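Local coordinates for aminotransferase, class V family protein (Trichomonas vaginalis, PDB 5F8V) that probably catalyses the pyridoxal-phosphate-dependent interconversion of O-phospho-L-serine and 2-oxoglutarate with 3-phosphooxypyruvate and L-glutamate in serine biosynthesis, at residues 178-190 against 258-271. Residues are numbered along the deposited sequence; the frame is centred on the assembly and turned at random.
Sequences MSSNFLSRPITQW and FKWIEEKGGLAAMD
Leu-183 and Leu-267 each turn CG beside their own backbone N (chi1 -52° and -59°); CD2 of Leu-267 thereby packs against CB of Leu-183 at 3.9 Å, and the branches meet through Leu-183 CD2, 4.0 Å from Leu-267 CD2. Leu-183 is third in a type II turn, Asn-181 to Ser-184, that follows strand 174-177 of the mixed sheet in this class-V aminotransferase. Phe-182 O in that turn accepts from Asn-203, next to Lys-202, which carries the pyridoxal phosphate. Leu-183 CD1 reaches CE1 of Phe-258 at 3.5 Å, the side chains crossing at about a right angle, while Ile-261 CD1 approaches Leu-183 CB. One turn residue is thus gripped by two helices, 248-263 and 267-286, joined by a Schellman motif at Gly-265 and the N-cap Gly-266. Asn-181 O takes both N and OG of Ser-184 from one face of its plane, the hydroxyl at 2.7 Å.

Farther along, Pro-186 lies over the first turn of helix 267-286: its CD is 3.5 Å from Leu-267 O, which also receives a CA-H...O contact from Arg-185. Arg-185 NH1 and Asp-271 OD1, 5.4 Å apart, are bridged by a water that accepts from the guanidinium edge and donates to the carboxylate. Arg-185 also salt-bridges Asp-155 and hydrogen-bonds Phe-164 O, whereas Asp-271 forms salt bridges through OD1 to Arg-302 and through OD2 to Lys-275. No direct hydrogen bond joins 178-190 to 258-271, which implies apolar packing supplemented by the water and by Arg-302, whose NH2 also bonds Ser-184 OG and whose charge probably stabilises the Asp-271 carboxylate.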
ATOM      1  N   MET A 178      -5.611   5.784 -15.637  1.00 12.52           N
ATOM      2  CA  MET A 178      -7.055   5.732 -15.517  1.00 13.13           C
ATOM      3  C   MET A 178      -7.495   5.751 -14.060  1.00 12.82           C
ATOM      4  O   MET A 178      -8.544   5.181 -13.707  1.00 12.13           O
ATOM      5  CB  MET A 178      -7.556   4.467 -16.196  1.00 13.75           C
ATOM      6  CG  MET A 178      -7.345   4.477 -17.701  1.00 14.39           C
ATOM      7  SD  MET A 178      -8.192   3.055 -18.404  1.00 16.40           S
ATOM      8  CE  MET A 178      -8.255   3.507 -20.141  1.00 16.38           C
ATOM      9  N   SER A 179      -6.714   6.412 -13.212  1.00 12.49           N
ATOM     10  CA  SER A 179      -6.984   6.376 -11.766  1.00 12.72           C
ATOM     11  C   SER A 179      -8.410   6.818 -11.448  1.00 12.92           C
ATOM     12  O   SER A 179      -9.148   6.102 -10.760  1.00 14.09           O
ATOM     13  CB  SER A 179      -5.947   7.193 -11.004  1.00 12.47           C
ATOM     14  OG  SER A 179      -4.718   6.480 -10.949  1.00 12.17           O
ATOM     15  N   SER A 180      -8.835   7.929 -12.031  1.00 12.86           N
ATOM     16  CA  SER A 180     -10.144   8.508 -11.717  1.00 12.91           C
ATOM     17  C   SER A 180     -11.300   8.088 -12.633  1.00 12.78           C
ATOM     18  O   SER A 180     -12.418   8.569 -12.448  1.00 13.12           O
ATOM     19  CB  SER A 180     -10.024  10.033 -11.689  1.00 13.02           C
ATOM     20  OG  SER A 180      -9.487  10.511 -12.907  1.00 12.95           O
ATOM     21  N   ASN A 181     -11.065   7.213 -13.613  1.00 12.74           N
ATOM     22  CA  ASN A 181     -12.181   6.673 -14.413  1.00 12.74           C
ATOM     23  C   ASN A 181     -12.152   5.152 -14.667  1.00 12.81           C
ATOM     24  O   ASN A 181     -12.890   4.645 -15.523  1.00 12.32           O
ATOM     25  CB  ASN A 181     -12.355   7.485 -15.717  1.00 12.59           C
ATOM     26  CG  ASN A 181     -11.380   7.088 -16.820  1.00 12.71           C
ATOM     27  OD1 ASN A 181     -10.421   6.360 -16.599  1.00 13.06           O
ATOM     28  ND2 ASN A 181     -11.631   7.585 -18.024  1.00 13.00           N
ATOM     29  N   PHE A 182     -11.340   4.431 -13.894  1.00 13.23           N
ATOM     30  CA  PHE A 182     -11.174   2.990 -14.081  1.00 13.58           C
ATOM     31  C   PHE A 182     -12.452   2.291 -13.693  1.00 13.67           C
ATOM     32  O   PHE A 182     -12.972   2.530 -12.602  1.00 14.27           O
ATOM     33  CB  PHE A 182     -10.031   2.452 -13.213  1.00 13.66           C
ATOM     34  CG  PHE A 182      -9.585   1.065 -13.575  1.00 13.61           C
ATOM     35  CD1 PHE A 182      -9.614   0.037 -12.633  1.00 13.67           C
ATOM     36  CD2 PHE A 182      -9.098   0.792 -14.845  1.00 13.53           C
ATOM     37  CE1 PHE A 182      -9.184  -1.244 -12.965  1.00 13.85           C
ATOM     38  CE2 PHE A 182      -8.667  -0.482 -15.184  1.00 13.62           C
ATOM     39  CZ  PHE A 182      -8.709  -1.501 -14.244  1.00 13.75           C
ATOM     40  N   LEU A 183     -12.948   1.441 -14.588  1.00 13.66           N
ATOM     41  CA  LEU A 183     -14.210   0.691 -14.411  1.00 13.65           C
ATOM     42  C   LEU A 183     -15.461   1.590 -14.363  1.00 13.30           C
ATOM     43  O   LEU A 183     -16.498   1.200 -13.820  1.00 12.95           O
ATOM     44  CB  LEU A 183     -14.142  -0.248 -13.195  1.00 13.78           C
ATOM     45  CG  LEU A 183     -12.925  -1.180 -13.154  1.00 13.95           C
ATOM     46  CD1 LEU A 183     -12.729  -1.737 -11.759  1.00 14.11           C
ATOM     47  CD2 LEU A 183     -13.069  -2.309 -14.175  1.00 14.19           C
ATOM     48  N   SER A 184     -15.357   2.781 -14.958  1.00 13.49           N
ATOM     49  CA  SER A 184     -16.503   3.664 -15.148  1.00 13.55           C
ATOM     50  C   SER A 184     -17.096   3.471 -16.536  1.00 13.67           C
ATOM     51  O   SER A 184     -18.156   4.018 -16.823  1.00 13.63           O
ATOM     52  CB  SER A 184     -16.091   5.122 -14.948  1.00 13.64           C
ATOM     53  OG  SER A 184     -15.329   5.599 -16.042  1.00 13.91           O
ATOM     54  N   ARG A 185     -16.401   2.711 -17.392  1.00 13.79           N
ATOM     55  CA  ARG A 185     -16.856   2.405 -18.744  1.00 14.37           C
ATOM     56  C   ARG A 185     -16.035   1.263 -19.369  1.00 14.77           C
ATOM     57  O   ARG A 185     -14.957   0.924 -18.866  1.00 14.48           O
ATOM     58  CB  ARG A 185     -16.760   3.647 -19.632  1.00 14.31           C
ATOM     59  CG  ARG A 185     -15.388   4.290 -19.645  1.00 14.46           C
ATOM     60  CD  ARG A 185     -15.389   5.489 -20.566  1.00 14.68           C
ATOM     61  NE  ARG A 185     -14.065   6.087 -20.692  1.00 14.76           N
ATOM     62  CZ  ARG A 185     -13.826   7.310 -21.176  1.00 15.06           C
ATOM     63  NH1 ARG A 185     -14.818   8.093 -21.610  1.00 14.98           N
ATOM     64  NH2 ARG A 185     -12.578   7.756 -21.240  1.00 14.95           N
ATOM     65  N   PRO A 186     -16.524   0.679 -20.480  1.00 15.56           N
ATOM     66  CA  PRO A 186     -15.726  -0.355 -21.145  1.00 16.31           C
ATOM     67  C   PRO A 186     -14.442   0.190 -21.762  1.00 17.02           C
ATOM     68  O   PRO A 186     -14.361   1.380 -22.067  1.00 17.28           O
ATOM     69  CB  PRO A 186     -16.662  -0.871 -22.254  1.00 16.43           C
ATOM     70  CG  PRO A 186     -18.031  -0.460 -21.827  1.00 16.10           C
ATOM     71  CD  PRO A 186     -17.822   0.861 -21.151  1.00 15.76           C
ATOM     72  N   ILE A 187     -13.456  -0.683 -21.923  1.00 17.62           N
ATOM     73  CA  ILE A 187     -12.218  -0.359 -22.611  1.00 18.78           C
ATOM     74  C   ILE A 187     -12.177  -1.206 -23.880  1.00 19.13           C
ATOM     75  O   ILE A 187     -12.370  -2.415 -23.811  1.00 20.10           O
ATOM     76  CB  ILE A 187     -10.990  -0.642 -21.716  1.00 18.81           C
ATOM     77  CG1 ILE A 187     -10.940   0.368 -20.555  1.00 19.20           C
ATOM     78  CG2 ILE A 187      -9.702  -0.571 -22.524  1.00 19.23           C
ATOM     79  CD1 ILE A 187      -9.932   0.028 -19.471  1.00 18.93           C
ATOM     80  N   THR A 188     -11.946  -0.558 -25.022  1.00 19.64           N
ATOM     81  CA  THR A 188     -11.718  -1.224 -26.310  1.00 19.66           C
ATOM     82  C   THR A 188     -10.349  -0.809 -26.862  1.00 19.71           C
ATOM     83  O   THR A 188      -9.606  -0.042 -26.226  1.00 19.53           O
ATOM     84  CB  THR A 188     -12.814  -0.853 -27.335  1.00 19.68           C
ATOM     85  OG1 THR A 188     -12.819   0.568 -27.540  1.00 20.02           O
ATOM     86  CG2 THR A 188     -14.184  -1.304 -26.846  1.00 19.77           C
ATOM     87  N   GLN A 189     -10.015  -1.339 -28.039  1.00 19.52           N
ATOM     88  CA  GLN A 189      -8.772  -1.015 -28.732  1.00 19.45           C
ATOM     89  C   GLN A 189      -7.544  -1.379 -27.894  1.00 18.13           C
ATOM     90  O   GLN A 189      -6.608  -0.589 -27.751  1.00 18.30           O
ATOM     91  CB  GLN A 189      -8.741   0.462 -29.157  1.00 20.55           C
ATOM     92  CG  GLN A 189      -9.913   0.911 -30.022  1.00 21.00           C
ATOM     93  CD  GLN A 189      -9.751   2.356 -30.470  1.00 21.91           C
ATOM     94  OE1 GLN A 189      -9.592   3.256 -29.646  1.00 21.32           O
ATOM     95  NE2 GLN A 189      -9.764   2.583 -31.781  1.00 22.88           N
ATOM     96  N   TRP A 190      -7.560  -2.590 -27.348  1.00 17.25           N
ATOM     97  CA  TRP A 190      -6.437  -3.116 -26.564  1.00 17.14           C
ATOM     98  C   TRP A 190      -5.120  -3.168 -27.352  1.00 16.82           C
ATOM     99  O   TRP A 190      -4.046  -3.009 -26.772  1.00 16.29           O
ATOM    100  CB  TRP A 190      -6.775  -4.502 -25.985  1.00 17.30           C
ATOM    101  CG  TRP A 190      -7.832  -4.454 -24.917  1.00 17.19           C
ATOM    102  CD1 TRP A 190      -9.164  -4.708 -25.070  1.00 17.34           C
ATOM    103  CD2 TRP A 190      -7.647  -4.110 -23.541  1.00 17.23           C
ATOM    104  NE1 TRP A 190      -9.817  -4.544 -23.878  1.00 17.20           N
ATOM    105  CE2 TRP A 190      -8.909  -4.184 -22.920  1.00 17.38           C
ATOM    106  CE3 TRP A 190      -6.532  -3.749 -22.769  1.00 17.24           C
ATOM    107  CZ2 TRP A 190      -9.094  -3.907 -21.561  1.00 17.72           C
ATOM    108  CZ3 TRP A 190      -6.710  -3.479 -21.419  1.00 17.28           C
ATOM    109  CH2 TRP A 190      -7.982  -3.558 -20.828  1.00 17.56           C
ATOM    110  N   PHE A 258     -16.059  -5.187  -7.438  1.00 13.40           N
ATOM    111  CA  PHE A 258     -16.174  -5.819  -8.768  1.00 13.44           C
ATOM    112  C   PHE A 258     -17.499  -6.592  -8.893  1.00 13.41           C
ATOM    113  O   PHE A 258     -18.222  -6.452  -9.882  1.00 12.83           O
ATOM    114  CB  PHE A 258     -14.989  -6.752  -9.076  1.00 13.61           C
ATOM    115  CG  PHE A 258     -13.628  -6.078  -9.082  1.00 13.81           C
ATOM    116  CD1 PHE A 258     -13.470  -4.697  -9.259  1.00 14.03           C
ATOM    117  CD2 PHE A 258     -12.485  -6.851  -8.931  1.00 13.92           C
ATOM    118  CE1 PHE A 258     -12.202  -4.120  -9.253  1.00 14.11           C
ATOM    119  CE2 PHE A 258     -11.223  -6.275  -8.928  1.00 13.90           C
ATOM    120  CZ  PHE A 258     -11.081  -4.909  -9.083  1.00 13.72           C
ATOM    121  N   LYS A 259     -17.821  -7.369  -7.866  1.00 13.65           N
ATOM    122  CA  LYS A 259     -19.092  -8.095  -7.814  1.00 13.80           C
ATOM    123  C   LYS A 259     -20.257  -7.107  -7.888  1.00 13.68           C
ATOM    124  O   LYS A 259     -21.185  -7.288  -8.665  1.00 13.78           O
ATOM    125  CB  LYS A 259     -19.216  -8.912  -6.525  1.00 13.92           C
ATOM    126  CG  LYS A 259     -18.201 -10.029  -6.341  1.00 14.01           C
ATOM    127  CD  LYS A 259     -18.187 -10.495  -4.889  1.00 14.18           C
ATOM    128  CE  LYS A 259     -17.135 -11.552  -4.642  1.00 14.53           C
ATOM    129  NZ  LYS A 259     -16.932 -11.819  -3.190  1.00 14.62           N
ATOM    130  N   TRP A 260     -20.198  -6.053  -7.082  1.00 13.76           N
ATOM    131  CA  TRP A 260     -21.250  -5.038  -7.107  1.00 13.52           C
ATOM    132  C   TRP A 260     -21.452  -4.432  -8.503  1.00 13.33           C
ATOM    133  O   TRP A 260     -22.586  -4.241  -8.916  1.00 13.27           O
ATOM    134  CB  TRP A 260     -20.996  -3.953  -6.060  1.00 13.46           C
ATOM    135  CG  TRP A 260     -21.960  -2.826  -6.118  1.00 13.21           C
ATOM    136  CD1 TRP A 260     -23.182  -2.744  -5.503  1.00 13.43           C
ATOM    137  CD2 TRP A 260     -21.781  -1.601  -6.815  1.00 13.34           C
ATOM    138  NE1 TRP A 260     -23.772  -1.537  -5.786  1.00 13.11           N
ATOM    139  CE2 TRP A 260     -22.930  -0.815  -6.588  1.00 13.27           C
ATOM    140  CE3 TRP A 260     -20.760  -1.089  -7.620  1.00 13.81           C
ATOM    141  CZ2 TRP A 260     -23.088   0.451  -7.142  1.00 13.71           C
ATOM    142  CZ3 TRP A 260     -20.918   0.189  -8.173  1.00 13.77           C
ATOM    143  CH2 TRP A 260     -22.070   0.937  -7.926  1.00 13.65           C
ATOM    144  N   ILE A 261     -20.366  -4.159  -9.221  1.00 13.45           N
ATOM    145  CA  ILE A 261     -20.448  -3.650 -10.592  1.00 13.98           C
ATOM    146  C   ILE A 261     -21.127  -4.663 -11.516  1.00 14.56           C
ATOM    147  O   ILE A 261     -21.947  -4.283 -12.351  1.00 13.86           O
ATOM    148  CB  ILE A 261     -19.060  -3.281 -11.168  1.00 13.89           C
ATOM    149  CG1 ILE A 261     -18.455  -2.092 -10.409  1.00 13.82           C
ATOM    150  CG2 ILE A 261     -19.160  -2.928 -12.653  1.00 13.99           C
ATOM    151  CD1 ILE A 261     -17.000  -1.826 -10.726  1.00 13.85           C
ATOM    152  N   GLU A 262     -20.776  -5.940 -11.371  1.00 15.71           N
ATOM    153  CA  GLU A 262     -21.418  -6.996 -12.172  1.00 16.80           C
ATOM    154  C   GLU A 262     -22.916  -7.072 -11.888  1.00 17.13           C
ATOM    155  O   GLU A 262     -23.718  -7.203 -12.820  1.00 17.19           O
ATOM    156  CB  GLU A 262     -20.755  -8.356 -11.947  1.00 16.78           C
ATOM    157  CG  GLU A 262     -19.362  -8.435 -12.536  1.00 16.73           C
ATOM    158  CD  GLU A 262     -18.708  -9.792 -12.343  1.00 17.18           C
ATOM    159  OE1 GLU A 262     -18.698 -10.311 -11.207  1.00 16.92           O
ATOM    160  OE2 GLU A 262     -18.176 -10.333 -13.334  1.00 17.86           O
ATOM    161  N   GLU A 263     -23.286  -6.949 -10.611  1.00 18.22           N
ATOM    162  CA  GLU A 263     -24.694  -6.970 -10.184  1.00 18.91           C
ATOM    163  C   GLU A 263     -25.513  -5.850 -10.836  1.00 18.71           C
ATOM    164  O   GLU A 263     -26.695  -6.044 -11.143  1.00 18.25           O
ATOM    165  CB  GLU A 263     -24.812  -6.883  -8.647  1.00 19.92           C
ATOM    166  CG  GLU A 263     -24.343  -8.135  -7.909  1.00 21.60           C
ATOM    167  CD  GLU A 263     -24.090  -7.938  -6.417  1.00 22.59           C
ATOM    168  OE1 GLU A 263     -24.591  -6.967  -5.807  1.00 24.38           O
ATOM    169  OE2 GLU A 263     -23.386  -8.787  -5.836  1.00 24.04           O
ATOM    170  N   LYS A 264     -24.881  -4.693 -11.042  1.00 18.20           N
ATOM    171  CA  LYS A 264     -25.532  -3.526 -11.662  1.00 18.03           C
ATOM    172  C   LYS A 264     -25.491  -3.488 -13.200  1.00 17.41           C
ATOM    173  O   LYS A 264     -25.944  -2.504 -13.796  1.00 17.02           O
ATOM    174  CB  LYS A 264     -24.933  -2.229 -11.085  1.00 18.51           C
ATOM    175  CG  LYS A 264     -25.051  -2.094  -9.569  1.00 18.81           C
ATOM    176  CD  LYS A 264     -26.500  -1.993  -9.113  1.00 19.53           C
ATOM    177  CE  LYS A 264     -26.598  -1.795  -7.608  1.00 19.99           C
ATOM    178  NZ  LYS A 264     -28.023  -1.768  -7.175  1.00 20.80           N
ATOM    179  N   GLY A 265     -24.965  -4.539 -13.846  1.00 16.26           N
ATOM    180  CA  GLY A 265     -25.061  -4.684 -15.309  1.00 15.74           C
ATOM    181  C   GLY A 265     -23.767  -4.550 -16.100  1.00 15.39           C
ATOM    182  O   GLY A 265     -23.789  -4.636 -17.326  1.00 15.41           O
ATOM    183  N   GLY A 266     -22.643  -4.361 -15.411  1.00 15.12           N
ATOM    184  CA  GLY A 266     -21.331  -4.305 -16.052  1.00 15.39           C
ATOM    185  C   GLY A 266     -20.897  -2.892 -16.379  1.00 15.44           C
ATOM    186  O   GLY A 266     -21.538  -1.925 -15.969  1.00 15.43           O
ATOM    187  N   LEU A 267     -19.811  -2.786 -17.136  1.00 15.72           N
ATOM    188  CA  LEU A 267     -19.144  -1.497 -17.382  1.00 16.27           C
ATOM    189  C   LEU A 267     -19.903  -0.584 -18.329  1.00 16.45           C
ATOM    190  O   LEU A 267     -19.794   0.642 -18.217  1.00 16.31           O
ATOM    191  CB  LEU A 267     -17.718  -1.716 -17.908  1.00 15.95           C
ATOM    192  CG  LEU A 267     -16.806  -2.522 -16.971  1.00 15.81           C
ATOM    193  CD1 LEU A 267     -15.411  -2.580 -17.553  1.00 16.19           C
ATOM    194  CD2 LEU A 267     -16.758  -1.961 -15.558  1.00 15.91           C
ATOM    195  N   ALA A 268     -20.648  -1.172 -19.267  1.00 16.87           N
ATOM    196  CA  ALA A 268     -21.504  -0.405 -20.175  1.00 17.14           C
ATOM    197  C   ALA A 268     -22.672   0.226 -19.411  1.00 17.62           C
ATOM    198  O   ALA A 268     -23.064   1.363 -19.692  1.00 18.30           O
ATOM    199  CB  ALA A 268     -22.009  -1.285 -21.318  1.00 17.22           C
ATOM    200  N   ALA A 269     -23.208  -0.502 -18.435  1.00 18.13           N
ATOM    201  CA  ALA A 269     -24.215   0.043 -17.525  1.00 18.39           C
ATOM    202  C   ALA A 269     -23.656   1.172 -16.651  1.00 18.32           C
ATOM    203  O   ALA A 269     -24.364   2.146 -16.402  1.00 17.75           O
ATOM    204  CB  ALA A 269     -24.804  -1.053 -16.652  1.00 18.56           C
ATOM    205  N   MET A 270     -22.410   1.033 -16.182  1.00 18.22           N
ATOM    206  CA  MET A 270     -21.751   2.095 -15.413  1.00 18.71           C
ATOM    207  C   MET A 270     -21.614   3.359 -16.266  1.00 17.95           C
ATOM    208  O   MET A 270     -21.893   4.464 -15.807  1.00 16.81           O
ATOM    209  CB  MET A 270     -20.351   1.687 -14.913  1.00 19.79           C
ATOM    210  CG  MET A 270     -20.245   0.623 -13.812  1.00 20.72           C
ATOM    211  SD  MET A 270     -21.246   0.725 -12.300  1.00 22.66           S
ATOM    212  CE  MET A 270     -21.585   2.470 -12.073  1.00 23.40           C
ATOM    213  N   ASP A 271     -21.186   3.179 -17.510  1.00 17.58           N
ATOM    214  CA  ASP A 271     -21.038   4.290 -18.436  1.00 17.30           C
ATOM    215  C   ASP A 271     -22.360   5.046 -18.627  1.00 16.42           C
ATOM    216  O   ASP A 271     -22.368   6.271 -18.602  1.00 16.53           O
ATOM    217  CB  ASP A 271     -20.483   3.802 -19.775  1.00 17.70           C
ATOM    218  CG  ASP A 271     -20.116   4.935 -20.703  1.00 18.45           C
ATOM    219  OD1 ASP A 271     -19.536   5.942 -20.241  1.00 18.42           O
ATOM    220  OD2 ASP A 271     -20.407   4.814 -21.909  1.00 19.93           O
TER
HETATM  221  O   HOH W   1     -17.771   7.329 -21.886  1.00 17.40           O